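Local coordinates for CurK, CurL fusion protein (Moorea producens 3L, PDB 4MYZ), which joins the docking domains from the CurK C-terminus and CurL N-terminus, which probably mediate module-to-module recognition in the curacin A polyketide synthase, at residues E17-V22 with L54-R59. Residues are numbered along the deposited sequence; the frame is centred on the assembly and turned at random.
Sequences ELEASV and LSALQR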
ATOM      1  N   GLU B  17       1.546  15.811  -1.067  1.00 26.11           N
ATOM      2  CA  GLU B  17       2.292  15.347   0.116  1.00 27.65           C
ATOM      3  C   GLU B  17       1.923  13.924   0.517  1.00 26.09           C
ATOM      4  O   GLU B  17       2.774  13.161   0.935  1.00 26.31           O
ATOM      5  CB  GLU B  17       2.061  16.265   1.307  1.00 30.66           C
ATOM      6  CG  GLU B  17       2.656  17.647   1.147  1.00 34.37           C
ATOM      7  CD  GLU B  17       2.315  18.574   2.297  1.00 37.84           C
ATOM      8  OE1 GLU B  17       1.146  18.587   2.775  1.00 38.98           O
ATOM      9  OE2 GLU B  17       3.219  19.337   2.721  1.00 41.50           O
ATOM     10  N   LEU B  18       0.657  13.572   0.379  1.00 25.14           N
ATOM     11  CA  LEU B  18       0.199  12.209   0.629  1.00 25.54           C
ATOM     12  C   LEU B  18       0.850  11.208  -0.325  1.00 23.75           C
ATOM     13  O   LEU B  18       1.364  10.160   0.100  1.00 24.41           O
ATOM     14  CB  LEU B  18      -1.329  12.171   0.542  1.00 26.24           C
ATOM     15  CG  LEU B  18      -2.002  10.805   0.544  1.00 26.53           C
ATOM     16  CD1 LEU B  18      -1.740  10.092   1.871  1.00 28.53           C
ATOM     17  CD2 LEU B  18      -3.485  10.920   0.245  1.00 27.99           C
ATOM     18  N   GLU B  19       0.882  11.551  -1.614  1.00 23.20           N
ATOM     19  CA  GLU B  19       1.589  10.726  -2.595  1.00 22.42           C
ATOM     20  C   GLU B  19       3.056  10.542  -2.222  1.00 23.09           C
ATOM     21  O   GLU B  19       3.566   9.419  -2.273  1.00 23.45           O
ATOM     22  CB  GLU B  19       1.437  11.319  -4.005  1.00 22.75           C
ATOM     23  CG  GLU B  19       0.036  11.260  -4.557  1.00 23.44           C
ATOM     24  CD  GLU B  19      -0.165  12.003  -5.844  1.00 26.73           C
ATOM     25  OE1 GLU B  19       0.826  12.465  -6.447  1.00 29.83           O
ATOM     26  OE2 GLU B  19      -1.336  12.152  -6.274  1.00 28.55           O
ATOM     27  N   ALA B  20       3.742  11.613  -1.848  1.00 24.44           N
ATOM     28  CA  ALA B  20       5.139  11.526  -1.458  1.00 25.03           C
ATOM     29  C   ALA B  20       5.333  10.641  -0.241  1.00 25.09           C
ATOM     30  O   ALA B  20       6.271   9.844  -0.194  1.00 25.44           O
ATOM     31  CB  ALA B  20       5.705  12.890  -1.186  1.00 26.57           C
ATOM     32  N   SER B  21       4.439  10.776   0.738  1.00 24.84           N
ATOM     33  CA  SER B  21       4.538   9.998   1.956  1.00 26.42           C
ATOM     34  C   SER B  21       4.313   8.502   1.681  1.00 24.85           C
ATOM     35  O   SER B  21       4.985   7.647   2.269  1.00 26.16           O
ATOM     36  CB  SER B  21       3.527  10.484   2.976  1.00 28.24           C
ATOM     37  OG  SER B  21       3.861  11.789   3.454  1.00 32.68           O
ATOM     38  N   VAL B  22       3.350   8.187   0.816  1.00 23.37           N
ATOM     39  CA  VAL B  22       3.123   6.817   0.395  1.00 22.93           C
ATOM     40  C   VAL B  22       4.402   6.254  -0.243  1.00 22.63           C
ATOM     41  O   VAL B  22       4.822   5.136   0.042  1.00 23.76           O
ATOM     42  CB  VAL B  22       1.909   6.759  -0.539  1.00 22.09           C
ATOM     43  CG1 VAL B  22       1.863   5.463  -1.335  1.00 23.07           C
ATOM     44  CG2 VAL B  22       0.654   6.941   0.286  1.00 23.96           C
ATOM     45  N   LEU B  54       4.297   4.669 -13.179  1.00 25.89           N
ATOM     46  CA  LEU B  54       3.235   4.334 -12.216  1.00 23.95           C
ATOM     47  C   LEU B  54       2.957   5.487 -11.278  1.00 23.00           C
ATOM     48  O   LEU B  54       3.883   6.235 -10.874  1.00 25.27           O
ATOM     49  CB  LEU B  54       3.617   3.150 -11.363  1.00 24.49           C
ATOM     50  CG  LEU B  54       3.890   1.854 -12.099  1.00 26.44           C
ATOM     51  CD1 LEU B  54       4.177   0.735 -11.100  1.00 28.93           C
ATOM     52  CD2 LEU B  54       2.734   1.515 -13.001  1.00 28.75           C
ATOM     53  N   SER B  55       1.697   5.638 -10.903  1.00 21.63           N
ATOM     54  CA  SER B  55       1.338   6.592  -9.872  1.00 21.24           C
ATOM     55  C   SER B  55       1.566   6.008  -8.475  1.00 20.69           C
ATOM     56  O   SER B  55       1.736   4.787  -8.318  1.00 20.44           O
ATOM     57  CB  SER B  55      -0.136   6.936 -10.016  1.00 22.44           C
ATOM     58  OG  SER B  55      -0.954   5.812  -9.726  1.00 22.83           O
ATOM     59  N   ALA B  56       1.555   6.856  -7.446  1.00 21.34           N
ATOM     60  CA  ALA B  56       1.698   6.383  -6.070  1.00 21.55           C
ATOM     61  C   ALA B  56       0.656   5.323  -5.702  1.00 21.44           C
ATOM     62  O   ALA B  56       0.973   4.362  -5.029  1.00 21.61           O
ATOM     63  CB  ALA B  56       1.626   7.550  -5.088  1.00 23.05           C
ATOM     64  N   LEU B  57      -0.584   5.496  -6.138  1.00 21.74           N
ATOM     65  CA  LEU B  57      -1.618   4.538  -5.786  1.00 22.07           C
ATOM     66  C   LEU B  57      -1.363   3.188  -6.458  1.00 21.39           C
ATOM     67  O   LEU B  57      -1.602   2.144  -5.881  1.00 21.04           O
ATOM     68  CB  LEU B  57      -3.027   5.075  -6.136  1.00 24.31           C
ATOM     69  CG  LEU B  57      -4.200   4.226  -5.606  1.00 26.32           C
ATOM     70  CD1 LEU B  57      -4.181   4.077  -4.112  1.00 27.12           C
ATOM     71  CD2 LEU B  57      -5.496   4.899  -6.114  1.00 29.66           C
ATOM     72  N   GLN B  58      -0.891   3.211  -7.693  1.00 20.09           N
ATOM     73  CA  GLN B  58      -0.519   1.968  -8.388  1.00 20.23           C
ATOM     74  C   GLN B  58       0.621   1.286  -7.660  1.00 20.34           C
ATOM     75  O   GLN B  58       0.600   0.057  -7.461  1.00 20.89           O
ATOM     76  CB  GLN B  58      -0.130   2.248  -9.837  1.00 21.12           C
ATOM     77  CG  GLN B  58      -1.351   2.536 -10.724  1.00 21.59           C
ATOM     78  CD  GLN B  58      -0.987   3.064 -12.097  1.00 23.16           C
ATOM     79  OE1 GLN B  58      -0.018   3.774 -12.280  1.00 23.54           O
ATOM     80  NE2 GLN B  58      -1.882   2.805 -13.061  1.00 27.54           N
ATOM     81  N   ARG B  59       1.659   2.058  -7.317  1.00 20.44           N
ATOM     82  CA  ARG B  59       2.751   1.473  -6.554  1.00 20.73           C
ATOM     83  C   ARG B  59       2.288   0.936  -5.198  1.00 20.68           C
ATOM     84  O   ARG B  59       2.794  -0.076  -4.714  1.00 21.09           O
ATOM     85  CB  ARG B  59       3.911   2.440  -6.384  1.00 21.94           C
ATOM     86  CG  ARG B  59       4.618   2.829  -7.654  1.00 22.93           C
ATOM     87  CD  ARG B  59       5.980   3.374  -7.293  1.00 24.28           C
ATOM     88  NE  ARG B  59       6.781   3.837  -8.421  1.00 26.05           N
ATOM     89  CZ  ARG B  59       7.560   3.071  -9.162  1.00 27.21           C
ATOM     90  NH1 ARG B  59       7.609   1.763  -8.978  1.00 29.79           N
ATOM     91  NH2 ARG B  59       8.315   3.639 -10.100  1.00 29.14           N
TER
HETATM   92  O   HOH W   1       1.846   9.835  -7.963  1.00 33.18           O
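E19 CA and A56 CA are the nearest CA pair, 5.6 Å apart, where helix 15-32 and the start of helix 56-71 run in roughly the same direction. This is helix-helix packing in a class 2 docking domain complex. Residues 17-22 belong to the CurK part of the engineered fusion and 54-59 to the CurL part. A56 CB points at the CurK helix and meets E19 CB at 3.9 Å. V22 covers it from one turn further along. V22 CG1, anti to the backbone N (chi1 163°), lies 4.3 Å from A56 CB. L18 and L57 pack instead on L57 and L18 of the second subunit. A water bridges the two helices at the CurL helix start. It accepts from A56 N at 3.0 Å and donates a weak bond to E19 OE1 at 3.2 Å. S55, the N-cap, and Q58 in the first turn form a capping box at the start of this helix. S55 OG accepts a weak bond from Q58 N at 3.3 Å. In return S55 N donates to Q58 OE1 over 2.9 Å. This bond is nearly straight (166°), with S55 N tilted 15° from the side-chain carbonyl plane.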